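Local coordinates for DUF115 domain-containing protein (Magnetospirillum magneticum AMB-1, PDB 5MU5), which is a Maf glycosyltransferase that probably attaches sugars to flagellin and is involved in the formation of the bacterial flagellum, at residues D91-R96 / G240-E245; R548-L553 / Q591-G596; V574-L579 / T597-A602. One frame throughout, in Å; residues are numbered along the deposited sequence.

Contact 1 of 3, residues D91-R96 / G240-E245; sequences DLIVKR and GFLHDE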
ATOM      1  N   ASP A  91      12.532  -6.852   8.932  1.00 61.47           N
ATOM      2  CA  ASP A  91      13.896  -6.410   8.722  1.00 55.33           C
ATOM      3  C   ASP A  91      14.758  -6.821   9.899  1.00 50.07           C
ATOM      4  O   ASP A  91      14.254  -7.264  10.917  1.00 49.32           O
ATOM      5  CB  ASP A  91      13.922  -4.891   8.579  1.00 59.48           C
ATOM      6  CG  ASP A  91      13.427  -4.169   9.828  1.00 58.34           C
ATOM      7  OD1 ASP A  91      13.822  -3.017  10.063  1.00 59.66           O
ATOM      8  OD2 ASP A  91      12.637  -4.761  10.575  1.00 69.49           O
ATOM      9  N   LEU A  92      16.060  -6.634   9.759  1.00 47.95           N
ATOM     10  CA  LEU A  92      17.036  -7.053  10.778  1.00 51.90           C
ATOM     11  C   LEU A  92      16.786  -6.426  12.156  1.00 48.94           C
ATOM     12  O   LEU A  92      16.988  -7.053  13.186  1.00 48.72           O
ATOM     13  CB  LEU A  92      18.451  -6.690  10.329  1.00 52.73           C
ATOM     14  CG  LEU A  92      18.862  -7.230   8.958  1.00 57.35           C
ATOM     15  CD1 LEU A  92      20.200  -6.629   8.550  1.00 61.47           C
ATOM     16  CD2 LEU A  92      18.896  -8.756   8.962  1.00 57.28           C
ATOM     17  N   ILE A  93      16.335  -5.187  12.170  1.00 44.93           N
ATOM     18  CA  ILE A  93      16.109  -4.512  13.423  1.00 44.26           C
ATOM     19  C   ILE A  93      14.949  -5.122  14.204  1.00 42.13           C
ATOM     20  O   ILE A  93      15.051  -5.341  15.398  1.00 42.14           O
ATOM     21  CB  ILE A  93      15.937  -3.016  13.189  1.00 45.17           C
ATOM     22  CG1 ILE A  93      17.276  -2.466  12.690  1.00 49.24           C
ATOM     23  CG2 ILE A  93      15.508  -2.330  14.472  1.00 45.94           C
ATOM     24  CD1 ILE A  93      17.247  -1.021  12.283  1.00 51.27           C
ATOM     25  N   VAL A  94      13.860  -5.417  13.522  1.00 41.88           N
ATOM     26  CA  VAL A  94      12.722  -6.013  14.175  1.00 43.68           C
ATOM     27  C   VAL A  94      13.039  -7.442  14.551  1.00 44.45           C
ATOM     28  O   VAL A  94      12.604  -7.905  15.581  1.00 44.90           O
ATOM     29  CB  VAL A  94      11.465  -5.933  13.299  1.00 43.36           C
ATOM     30  CG1 VAL A  94      10.304  -6.701  13.937  1.00 43.89           C
ATOM     31  CG2 VAL A  94      11.081  -4.480  13.117  1.00 45.27           C
ATOM     32  N   LYS A  95      13.827  -8.117  13.723  1.00 46.99           N
ATOM     33  CA  LYS A  95      14.200  -9.496  13.960  1.00 48.64           C
ATOM     34  C   LYS A  95      14.919  -9.606  15.302  1.00 47.18           C
ATOM     35  O   LYS A  95      14.596 -10.459  16.123  1.00 47.79           O
ATOM     36  CB  LYS A  95      15.097  -9.964  12.820  1.00 54.53           C
ATOM     37  CG  LYS A  95      15.359 -11.456  12.775  1.00 61.44           C
ATOM     38  CD  LYS A  95      16.580 -11.763  11.914  1.00 66.49           C
ATOM     39  CE  LYS A  95      16.942 -13.238  11.970  1.00 71.11           C
ATOM     40  NZ  LYS A  95      18.354 -13.435  11.543  1.00 74.93           N
ATOM     41  N   ARG A  96      15.887  -8.722  15.514  1.00 47.61           N
ATOM     42  CA  ARG A  96      16.657  -8.660  16.752  1.00 48.55           C
ATOM     43  C   ARG A  96      15.747  -8.355  17.952  1.00 45.07           C
ATOM     44  O   ARG A  96      15.856  -8.949  19.015  1.00 46.08           O
ATOM     45  CB  ARG A  96      17.708  -7.551  16.646  1.00 51.35           C
ATOM     46  CG  ARG A  96      18.741  -7.560  17.748  1.00 57.20           C
ATOM     47  CD  ARG A  96      19.774  -8.632  17.435  1.00 64.81           C
ATOM     48  NE  ARG A  96      20.373  -9.208  18.625  1.00 69.54           N
ATOM     49  CZ  ARG A  96      21.269 -10.191  18.613  1.00 74.52           C
ATOM     50  NH1 ARG A  96      21.675 -10.722  17.466  1.00 77.59           N
ATOM     51  NH2 ARG A  96      21.754 -10.654  19.757  1.00 79.38           N
ATOM     52  N   GLY A 240       8.011   0.896   4.420  1.00 41.88           N
ATOM     53  CA  GLY A 240       9.412   0.672   4.205  1.00 41.72           C
ATOM     54  C   GLY A 240      10.199   0.593   5.491  1.00 42.14           C
ATOM     55  O   GLY A 240       9.940   1.324   6.455  1.00 49.67           O
ATOM     56  N   PHE A 241      11.186  -0.277   5.474  1.00 39.98           N
ATOM     57  CA  PHE A 241      12.069  -0.511   6.589  1.00 42.19           C
ATOM     58  C   PHE A 241      13.263   0.435   6.585  1.00 39.45           C
ATOM     59  O   PHE A 241      13.723   0.871   5.542  1.00 42.68           O
ATOM     60  CB  PHE A 241      12.540  -1.965   6.558  1.00 44.56           C
ATOM     61  CG  PHE A 241      11.417  -2.950   6.640  1.00 50.54           C
ATOM     62  CD1 PHE A 241      10.473  -2.857   7.667  1.00 57.83           C
ATOM     63  CD2 PHE A 241      11.308  -3.992   5.727  1.00 55.86           C
ATOM     64  CE1 PHE A 241       9.432  -3.769   7.761  1.00 59.52           C
ATOM     65  CE2 PHE A 241      10.260  -4.913   5.817  1.00 57.17           C
ATOM     66  CZ  PHE A 241       9.322  -4.796   6.829  1.00 57.47           C
ATOM     67  N   LEU A 242      13.784   0.711   7.767  1.00 37.81           N
ATOM     68  CA  LEU A 242      14.865   1.657   7.927  1.00 37.98           C
ATOM     69  C   LEU A 242      15.971   1.478   6.895  1.00 39.39           C
ATOM     70  O   LEU A 242      16.379   2.433   6.258  1.00 38.02           O
ATOM     71  CB  LEU A 242      15.457   1.545   9.339  1.00 37.07           C
ATOM     72  CG  LEU A 242      16.608   2.497   9.646  1.00 38.31           C
ATOM     73  CD1 LEU A 242      16.154   3.940   9.512  1.00 39.42           C
ATOM     74  CD2 LEU A 242      17.191   2.247  11.022  1.00 39.76           C
ATOM     75  N   HIS A 243      16.466   0.257   6.738  1.00 41.39           N
ATOM     76  CA  HIS A 243      17.640   0.040   5.891  1.00 43.24           C
ATOM     77  C   HIS A 243      17.356   0.233   4.427  1.00 42.11           C
ATOM     78  O   HIS A 243      18.226   0.712   3.712  1.00 44.05           O
ATOM     79  CB  HIS A 243      18.276  -1.324   6.147  1.00 43.02           C
ATOM     80  CG  HIS A 243      18.815  -1.462   7.527  1.00 44.33           C
ATOM     81  ND1 HIS A 243      18.858  -2.666   8.194  1.00 45.12           N
ATOM     82  CD2 HIS A 243      19.269  -0.530   8.395  1.00 44.40           C
ATOM     83  CE1 HIS A 243      19.366  -2.477   9.397  1.00 44.71           C
ATOM     84  NE2 HIS A 243      19.613  -1.187   9.548  1.00 44.55           N
ATOM     85  N   ASP A 244      16.154  -0.128   3.983  1.00 43.38           N
ATOM     86  CA  ASP A 244      15.758   0.137   2.595  1.00 43.21           C
ATOM     87  C   ASP A 244      15.586   1.641   2.378  1.00 41.55           C
ATOM     88  O   ASP A 244      15.914   2.146   1.331  1.00 40.31           O
ATOM     89  CB  ASP A 244      14.466  -0.611   2.228  1.00 46.13           C
ATOM     90  CG  ASP A 244      14.618  -2.122   2.351  1.00 52.12           C
ATOM     91  OD1 ASP A 244      15.657  -2.653   1.885  1.00 53.10           O
ATOM     92  OD2 ASP A 244      13.708  -2.781   2.935  1.00 63.59           O
ATOM     93  N   GLU A 245      15.076   2.359   3.369  1.00 41.66           N
ATOM     94  CA  GLU A 245      14.923   3.794   3.222  1.00 44.01           C
ATOM     95  C   GLU A 245      16.288   4.446   3.177  1.00 42.43           C
ATOM     96  O   GLU A 245      16.462   5.428   2.485  1.00 41.25           O
ATOM     97  CB  GLU A 245      14.070   4.394   4.332  1.00 45.85           C
ATOM     98  CG  GLU A 245      12.624   3.900   4.315  1.00 51.26           C
ATOM     99  CD  GLU A 245      11.819   4.359   3.103  1.00 53.95           C
ATOM    100  OE1 GLU A 245      11.991   5.516   2.662  1.00 57.66           O
ATOM    101  OE2 GLU A 245      10.980   3.564   2.609  1.00 60.96           O
TER
HETATM  102  O   HOH W   1      15.848  -2.286   8.499  1.00 43.82           O

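Contact 2 of 3, residues R548-L553 / Q591-G596; sequences RSIVTL and QFFVRG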
ATOM      1  N   ARG A 548      18.763  14.877  12.786  1.00 55.35           N
ATOM      2  CA  ARG A 548      18.221  15.478  13.989  1.00 55.86           C
ATOM      3  C   ARG A 548      16.712  15.234  14.084  1.00 53.01           C
ATOM      4  O   ARG A 548      16.223  14.811  15.135  1.00 51.08           O
ATOM      5  CB  ARG A 548      18.562  16.961  14.052  1.00 59.49           C
ATOM      6  CG  ARG A 548      18.249  17.583  15.387  1.00 63.36           C
ATOM      7  CD  ARG A 548      18.676  19.038  15.452  1.00 69.49           C
ATOM      8  NE  ARG A 548      18.011  19.694  16.573  1.00 72.85           N
ATOM      9  CZ  ARG A 548      18.282  20.914  17.019  1.00 78.74           C
ATOM     10  NH1 ARG A 548      19.227  21.655  16.451  1.00 81.07           N
ATOM     11  NH2 ARG A 548      17.602  21.395  18.052  1.00 83.25           N
ATOM     12  N   SER A 549      15.991  15.466  12.986  1.00 49.36           N
ATOM     13  CA  SER A 549      14.557  15.169  12.907  1.00 48.24           C
ATOM     14  C   SER A 549      14.224  13.710  13.223  1.00 47.30           C
ATOM     15  O   SER A 549      13.212  13.408  13.852  1.00 44.87           O
ATOM     16  CB  SER A 549      14.055  15.399  11.486  1.00 51.23           C
ATOM     17  OG  SER A 549      14.424  16.676  11.017  1.00 59.90           O
ATOM     18  N   ILE A 550      15.060  12.805  12.732  1.00 44.88           N
ATOM     19  CA  ILE A 550      14.814  11.392  12.905  1.00 44.75           C
ATOM     20  C   ILE A 550      15.026  11.013  14.365  1.00 45.66           C
ATOM     21  O   ILE A 550      14.174  10.385  14.985  1.00 43.71           O
ATOM     22  CB  ILE A 550      15.697  10.543  11.976  1.00 43.50           C
ATOM     23  CG1 ILE A 550      15.328  10.830  10.509  1.00 43.11           C
ATOM     24  CG2 ILE A 550      15.497   9.067  12.267  1.00 43.98           C
ATOM     25  CD1 ILE A 550      16.372  10.413   9.491  1.00 42.39           C
ATOM     26  N   VAL A 551      16.156  11.430  14.906  1.00 47.95           N
ATOM     27  CA  VAL A 551      16.506  11.137  16.279  1.00 50.23           C
ATOM     28  C   VAL A 551      15.490  11.736  17.269  1.00 51.43           C
ATOM     29  O   VAL A 551      15.183  11.135  18.301  1.00 53.13           O
ATOM     30  CB  VAL A 551      17.926  11.624  16.545  1.00 52.48           C
ATOM     31  CG1 VAL A 551      18.249  11.575  18.032  1.00 53.87           C
ATOM     32  CG2 VAL A 551      18.897  10.768  15.736  1.00 53.91           C
ATOM     33  N   THR A 552      14.973  12.911  16.937  1.00 49.93           N
ATOM     34  CA  THR A 552      13.899  13.553  17.697  1.00 48.98           C
ATOM     35  C   THR A 552      12.626  12.692  17.680  1.00 48.11           C
ATOM     36  O   THR A 552      11.994  12.456  18.717  1.00 51.75           O
ATOM     37  CB  THR A 552      13.620  14.957  17.106  1.00 48.86           C
ATOM     38  OG1 THR A 552      14.762  15.793  17.338  1.00 48.32           O
ATOM     39  CG2 THR A 552      12.385  15.608  17.729  1.00 49.36           C
ATOM     40  N   LEU A 553      12.252  12.223  16.496  1.00 46.24           N
ATOM     41  CA  LEU A 553      11.085  11.353  16.358  1.00 46.63           C
ATOM     42  C   LEU A 553      11.254  10.054  17.168  1.00 45.74           C
ATOM     43  O   LEU A 553      10.336   9.597  17.852  1.00 46.94           O
ATOM     44  CB  LEU A 553      10.816  11.032  14.875  1.00 45.26           C
ATOM     45  CG  LEU A 553       9.575  10.175  14.582  1.00 45.74           C
ATOM     46  CD1 LEU A 553       8.311  10.728  15.243  1.00 46.35           C
ATOM     47  CD2 LEU A 553       9.360  10.009  13.089  1.00 44.41           C
ATOM     48  N   GLN A 591       9.497  10.374   9.342  1.00 41.83           N
ATOM     49  CA  GLN A 591       8.474   9.350   9.425  1.00 42.30           C
ATOM     50  C   GLN A 591       8.690   8.213   8.441  1.00 40.16           C
ATOM     51  O   GLN A 591       8.455   7.057   8.765  1.00 38.73           O
ATOM     52  CB  GLN A 591       7.107   9.967   9.202  1.00 41.36           C
ATOM     53  CG  GLN A 591       6.617  10.711  10.407  1.00 43.21           C
ATOM     54  CD  GLN A 591       5.365  11.491  10.107  1.00 46.96           C
ATOM     55  OE1 GLN A 591       5.210  12.037   9.013  1.00 44.92           O
ATOM     56  NE2 GLN A 591       4.460  11.559  11.087  1.00 48.36           N
ATOM     57  N   PHE A 592       9.084   8.545   7.222  1.00 40.06           N
ATOM     58  CA  PHE A 592       9.391   7.512   6.255  1.00 40.20           C
ATOM     59  C   PHE A 592      10.542   6.661   6.723  1.00 36.91           C
ATOM     60  O   PHE A 592      10.544   5.461   6.507  1.00 39.14           O
ATOM     61  CB  PHE A 592       9.765   8.087   4.898  1.00 40.98           C
ATOM     62  CG  PHE A 592       8.599   8.369   4.025  1.00 41.56           C
ATOM     63  CD1 PHE A 592       7.803   7.338   3.585  1.00 44.03           C
ATOM     64  CD2 PHE A 592       8.319   9.664   3.616  1.00 43.80           C
ATOM     65  CE1 PHE A 592       6.728   7.585   2.762  1.00 45.22           C
ATOM     66  CE2 PHE A 592       7.253   9.929   2.794  1.00 43.74           C
ATOM     67  CZ  PHE A 592       6.455   8.887   2.366  1.00 47.23           C
ATOM     68  N   PHE A 593      11.531   7.276   7.340  1.00 36.18           N
ATOM     69  CA  PHE A 593      12.700   6.516   7.798  1.00 37.99           C
ATOM     70  C   PHE A 593      12.410   5.445   8.827  1.00 38.96           C
ATOM     71  O   PHE A 593      12.933   4.350   8.719  1.00 42.44           O
ATOM     72  CB  PHE A 593      13.795   7.442   8.316  1.00 38.11           C
ATOM     73  CG  PHE A 593      14.882   7.669   7.333  1.00 41.41           C
ATOM     74  CD1 PHE A 593      14.673   8.450   6.223  1.00 42.24           C
ATOM     75  CD2 PHE A 593      16.130   7.084   7.518  1.00 45.22           C
ATOM     76  CE1 PHE A 593      15.683   8.645   5.304  1.00 43.77           C
ATOM     77  CE2 PHE A 593      17.137   7.266   6.592  1.00 45.23           C
ATOM     78  CZ  PHE A 593      16.915   8.055   5.490  1.00 42.86           C
ATOM     79  N   VAL A 594      11.554   5.743   9.794  1.00 39.75           N
ATOM     80  CA  VAL A 594      11.386   4.874  10.949  1.00 39.59           C
ATOM     81  C   VAL A 594      10.048   4.163  11.122  1.00 42.73           C
ATOM     82  O   VAL A 594       9.999   3.144  11.816  1.00 48.31           O
ATOM     83  CB  VAL A 594      11.677   5.655  12.246  1.00 40.83           C
ATOM     84  CG1 VAL A 594      13.083   6.232  12.196  1.00 41.52           C
ATOM     85  CG2 VAL A 594      10.647   6.756  12.502  1.00 38.61           C
ATOM     86  N   ARG A 595       8.982   4.637  10.487  1.00 40.15           N
ATOM     87  CA  ARG A 595       7.645   4.079  10.765  1.00 40.01           C
ATOM     88  C   ARG A 595       7.475   2.586  10.476  1.00 39.53           C
ATOM     89  O   ARG A 595       6.756   1.902  11.189  1.00 38.59           O
ATOM     90  CB  ARG A 595       6.553   4.853  10.025  1.00 39.83           C
ATOM     91  CG  ARG A 595       6.617   4.705   8.518  1.00 40.98           C
ATOM     92  CD  ARG A 595       5.715   5.673   7.796  1.00 41.50           C
ATOM     93  NE  ARG A 595       5.606   5.281   6.396  1.00 45.80           N
ATOM     94  CZ  ARG A 595       4.734   5.790   5.533  1.00 48.67           C
ATOM     95  NH1 ARG A 595       3.890   6.737   5.914  1.00 46.93           N
ATOM     96  NH2 ARG A 595       4.714   5.352   4.282  1.00 50.52           N
ATOM     97  N   GLY A 596       8.099   2.092   9.418  1.00 39.01           N
ATOM     98  CA  GLY A 596       7.952   0.692   9.046  1.00 39.71           C
ATOM     99  C   GLY A 596       8.577  -0.190  10.101  1.00 40.58           C
ATOM    100  O   GLY A 596       7.988  -1.183  10.534  1.00 41.29           O
TER

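Contact 3 of 3, residues V574-L579 / T597-A602; sequences VLSEML and TLMMAA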
ATOM      1  N   VAL A 574      -0.986   6.413  20.437  1.00 42.63           N
ATOM      2  CA  VAL A 574       0.049   7.440  20.522  1.00 44.99           C
ATOM      3  C   VAL A 574       1.126   7.254  19.449  1.00 45.22           C
ATOM      4  O   VAL A 574       1.538   8.219  18.826  1.00 44.45           O
ATOM      5  CB  VAL A 574       0.676   7.497  21.922  1.00 47.19           C
ATOM      6  CG1 VAL A 574       1.850   8.465  21.960  1.00 48.04           C
ATOM      7  CG2 VAL A 574      -0.370   7.941  22.932  1.00 49.90           C
ATOM      8  N   LEU A 575       1.571   6.022  19.224  1.00 45.15           N
ATOM      9  CA  LEU A 575       2.592   5.771  18.198  1.00 45.47           C
ATOM     10  C   LEU A 575       2.055   6.035  16.799  1.00 45.47           C
ATOM     11  O   LEU A 575       2.757   6.588  15.948  1.00 43.50           O
ATOM     12  CB  LEU A 575       3.111   4.329  18.255  1.00 45.04           C
ATOM     13  CG  LEU A 575       3.974   3.955  19.453  1.00 46.22           C
ATOM     14  CD1 LEU A 575       4.262   2.455  19.419  1.00 45.59           C
ATOM     15  CD2 LEU A 575       5.266   4.767  19.466  1.00 47.85           C
ATOM     16  N   SER A 576       0.821   5.619  16.543  1.00 47.48           N
ATOM     17  CA  SER A 576       0.228   5.856  15.228  1.00 49.80           C
ATOM     18  C   SER A 576       0.193   7.341  14.914  1.00 52.01           C
ATOM     19  O   SER A 576       0.659   7.754  13.838  1.00 47.36           O
ATOM     20  CB  SER A 576      -1.173   5.277  15.125  1.00 51.48           C
ATOM     21  OG  SER A 576      -1.091   3.864  15.037  1.00 62.70           O
ATOM     22  N   GLU A 577      -0.327   8.136  15.856  1.00 49.99           N
ATOM     23  CA  GLU A 577      -0.384   9.593  15.683  1.00 54.22           C
ATOM     24  C   GLU A 577       0.980  10.194  15.326  1.00 51.53           C
ATOM     25  O   GLU A 577       1.060  11.059  14.467  1.00 53.62           O
ATOM     26  CB  GLU A 577      -0.951  10.285  16.922  1.00 58.62           C
ATOM     27  CG  GLU A 577      -0.886  11.806  16.855  1.00 67.77           C
ATOM     28  CD  GLU A 577      -1.535  12.475  18.053  1.00 77.36           C
ATOM     29  OE1 GLU A 577      -1.741  11.800  19.091  1.00 87.90           O
ATOM     30  OE2 GLU A 577      -1.838  13.684  17.963  1.00 84.40           O
ATOM     31  N   MET A 578       2.039   9.724  15.972  1.00 49.19           N
ATOM     32  CA  MET A 578       3.385  10.190  15.668  1.00 51.13           C
ATOM     33  C   MET A 578       3.948   9.693  14.345  1.00 47.38           C
ATOM     34  O   MET A 578       4.754  10.369  13.740  1.00 46.97           O
ATOM     35  CB  MET A 578       4.350   9.716  16.738  1.00 54.38           C
ATOM     36  CG  MET A 578       4.173  10.409  18.053  1.00 59.22           C
ATOM     37  SD  MET A 578       5.231   9.648  19.288  1.00 68.06           S
ATOM     38  CE  MET A 578       4.699  10.584  20.726  1.00 68.56           C
ATOM     39  N   LEU A 579       3.567   8.499  13.913  1.00 47.54           N
ATOM     40  CA  LEU A 579       4.223   7.880  12.761  1.00 48.43           C
ATOM     41  C   LEU A 579       3.451   7.865  11.452  1.00 50.13           C
ATOM     42  O   LEU A 579       4.065   7.965  10.379  1.00 44.97           O
ATOM     43  CB  LEU A 579       4.619   6.453  13.112  1.00 49.24           C
ATOM     44  CG  LEU A 579       5.592   6.339  14.271  1.00 48.40           C
ATOM     45  CD1 LEU A 579       5.755   4.869  14.584  1.00 48.38           C
ATOM     46  CD2 LEU A 579       6.931   6.979  13.970  1.00 48.40           C
ATOM     47  N   THR A 597       9.766   0.196  10.535  1.00 40.11           N
ATOM     48  CA  THR A 597      10.484  -0.570  11.506  1.00 40.81           C
ATOM     49  C   THR A 597       9.764  -0.552  12.853  1.00 43.01           C
ATOM     50  O   THR A 597       9.435  -1.624  13.387  1.00 42.13           O
ATOM     51  CB  THR A 597      11.923  -0.089  11.556  1.00 41.63           C
ATOM     52  OG1 THR A 597      12.515  -0.340  10.265  1.00 40.83           O
ATOM     53  CG2 THR A 597      12.715  -0.813  12.645  1.00 42.27           C
ATOM     54  N   LEU A 598       9.453   0.639  13.367  1.00 41.68           N
ATOM     55  CA  LEU A 598       8.742   0.744  14.656  1.00 43.24           C
ATOM     56  C   LEU A 598       7.343   0.080  14.685  1.00 43.58           C
ATOM     57  O   LEU A 598       6.972  -0.549  15.687  1.00 39.76           O
ATOM     58  CB  LEU A 598       8.629   2.198  15.104  1.00 45.87           C
ATOM     59  CG  LEU A 598       9.950   2.948  15.306  1.00 48.65           C
ATOM     60  CD1 LEU A 598       9.667   4.351  15.799  1.00 51.03           C
ATOM     61  CD2 LEU A 598      10.885   2.229  16.263  1.00 49.91           C
ATOM     62  N   MET A 599       6.579   0.204  13.601  1.00 42.59           N
ATOM     63  CA  MET A 599       5.245  -0.397  13.541  1.00 46.38           C
ATOM     64  C   MET A 599       5.297  -1.915  13.465  1.00 45.72           C
ATOM     65  O   MET A 599       4.419  -2.593  13.982  1.00 46.64           O
ATOM     66  CB  MET A 599       4.415   0.145  12.371  1.00 50.98           C
ATOM     67  CG  MET A 599       3.852   1.551  12.570  1.00 57.26           C
ATOM     68  SD  MET A 599       2.674   1.720  13.938  1.00 66.66           S
ATOM     69  CE  MET A 599       3.753   2.128  15.299  1.00 68.42           C
ATOM     70  N   MET A 600       6.313  -2.450  12.823  1.00 42.55           N
ATOM     71  CA  MET A 600       6.473  -3.872  12.797  1.00 45.82           C
ATOM     72  C   MET A 600       6.889  -4.398  14.156  1.00 42.56           C
ATOM     73  O   MET A 600       6.443  -5.489  14.552  1.00 38.50           O
ATOM     74  CB  MET A 600       7.489  -4.264  11.752  1.00 53.13           C
ATOM     75  CG  MET A 600       6.930  -4.000  10.382  1.00 64.60           C
ATOM     76  SD  MET A 600       5.364  -4.865  10.173  1.00 77.42           S
ATOM     77  CE  MET A 600       6.033  -6.534   9.993  1.00 77.09           C
ATOM     78  N   ALA A 601       7.742  -3.644  14.860  1.00 37.95           N
ATOM     79  CA  ALA A 601       8.094  -4.014  16.217  1.00 37.47           C
ATOM     80  C   ALA A 601       6.833  -4.036  17.085  1.00 37.57           C
ATOM     81  O   ALA A 601       6.623  -4.965  17.838  1.00 40.43           O
ATOM     82  CB  ALA A 601       9.132  -3.074  16.779  1.00 36.82           C
ATOM     83  N   ALA A 602       5.969  -3.040  16.927  1.00 38.96           N
ATOM     84  CA  ALA A 602       4.715  -2.972  17.694  1.00 40.28           C
ATOM     85  C   ALA A 602       3.796  -4.117  17.395  1.00 40.45           C
ATOM     86  O   ALA A 602       3.137  -4.627  18.290  1.00 39.77           O
ATOM     87  CB  ALA A 602       3.989  -1.666  17.456  1.00 40.34           C
TER

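Contact 1 of 3, residues D91-R96 / G240-E245
Asp91 and Phe241 face each other at the starts of two helices, each in the N-cap position of its own. The carboxylate of Asp91 lies stacked on the phenyl ring of Phe241, the two planes only 17° apart, while Asp91 CB sits over the ring face, 3.7 Å from Phe241 CG. Because CG of Asp91 is placed between the backbone N and the carbonyl carbon (chi1 62°), the carboxylate can also turn back over its own first turn: OD2 accepts from Val94 N at 3.3 Å, met from above the carboxylate plane. The other oxygen faces the second helix. Asp91 OD1 accepts from a water at 2.7 Å, and the same water accepts from His243 N at 3.2 Å, so one carboxylate serves its own helix start and, through water, the opposite one. OD1 is also hydrogen-bonded to Thr597 of helix 589-609. Replacing Asp91 by an alanine is likely to leave Val94 N without its cap and the bridging water without this acceptor, while the Phe241 face would lose its carboxylate cover. Leu92 adds little, its CD1 approaching His243 ND1 obliquely at 4.2 Å. Ile93 carries the apolar half: its CD1 touches Leu242 CD2 at 3.5 Å and His243 NE2 at 3.6 Å. The CG1 arm that carries this methyl runs anti to the carbonyl carbon (chi1 -66°) and continues extended into CD1. His243 NE2 is hydrogen-bonded to Gln639 of helix 618-646, a helix whose Met632 and Met636 also pack on Ile93. The arrangement is a meeting of two helix N-termini, with a classical Asp N-cap on one side and a water bridge between them, tying helix 92-107 of the Maf N-terminal region to helix 242-257.

Contact 2 of 3, residues R548-L553 / Q591-G596
Ile550 rests its terminal methyl on the ring of Phe593, and this CH-pi contact is the one aromatic element between the two helices. CD1 lies 4.0 Å from the ring centroid and 21° off the ring normal, so it comes down over the face, displaced toward the CG side of the ring, with Phe593 CG at 3.8 Å. The reach follows from the isoleucine torsions: CG1 stands anti to the carbonyl carbon (chi1 -64°) and the chain then extends to CD1, while CG2 is left to take a different neighbour. The remaining contacts join aliphatic groups. Ile550 CG2 meets Val594 CG1 at 3.7 Å, and the second valine branch goes to the next turn, where Val594 CG2 approaches Leu553 CD2 at 3.5 Å. Val594 thus spreads its two methyls between two residues of helix 546-564, and the leucine and valine side chains lie alongside each other, pointing opposite ways. Leu553 CD2 also covers the start of the other segment, lying 3.9 Å from Gln591 CG. No hydrogen bond crosses between the segments. The amide of Gln591 leads off to Thr588 and to the carbonyl of Met578; of its side chain, the CG methylene is the part that meets Leu553, beside the backbone N. The short axes approach to 9.7 Å at a crossing angle of -35°. Beyond the pair, Val640 and Phe644 of helix 618-646 pack on Ile550, and Leu242 and Met246 of helix 242-257 pack on Phe593. With no polar bond or charge pair between the segments and all five touching residues buried, cohesion here depends on shape and the exclusion of water, and the contact consists of branched aliphatic groups and one ring face.

Contact 3 of 3, residues V574-L579 / T597-A602
Met599 bends its thioether toward Leu575 and Leu579, within the Maf helical bundle where helices 568-579 and 589-609 run nearly antiparallel. Their short axes make an angle of 164° and come no closer than 11.1 Å, so long side chains must bridge the distance. The tight part gathers round one methyl. Met599 CG starts anti to the carbonyl carbon (chi1 -76°), and further turns at chi2 and chi3 fold the chain over, bringing CE to 3.7 Å from Leu575 CB. The same CE is pressed against Leu579 CD1, one turn further along. Leu579 CD1 in its turn reaches Leu598 CB at 4.0 Å, where the two leucine side chains lie roughly perpendicular; one leucine methyl is therefore shared by two neighbours on helix 589-609. The looser part lies beside Ser576. Its OG comes no nearer than 4.5 Å to Met599 SD, and the hydroxyl is hydrogen-bonded to the carbonyl of Met572 within its own helix. Even this margin is buried rather than open to solvent: Cys203 touches Ser576, and Ile205 packs on Met599. Cys557 of helix 546-564 packs on both Leu575 and Leu598, with Met632 and Met636 of helix 618-646 also against Leu598. The tightest point is the pair of methyls Leu579 CD1 and Met599 CE, 3.5 Å apart.

In the fold
All three contacts are buried, and helix 589-609 runs through the group. Contacts 2 and 3 use it directly, pairing it with the successive helices 546-564 and 568-579, one at a moderate crossing angle and the other nearly antiparallel. Contact 1 instead joins the starts of helices 92-107 and 242-257, yet Thr597 also ties it to contact 3, adding a bond to Leu242 N. Contacts 2 and 3 are linked in turn through the Gln591 amide. Chemistry follows place: between the bundle helices the pairings are apolar, whereas contact 1, which touches helix 589-609 through Thr597, mixes a capping carboxylate and water with apolar packing.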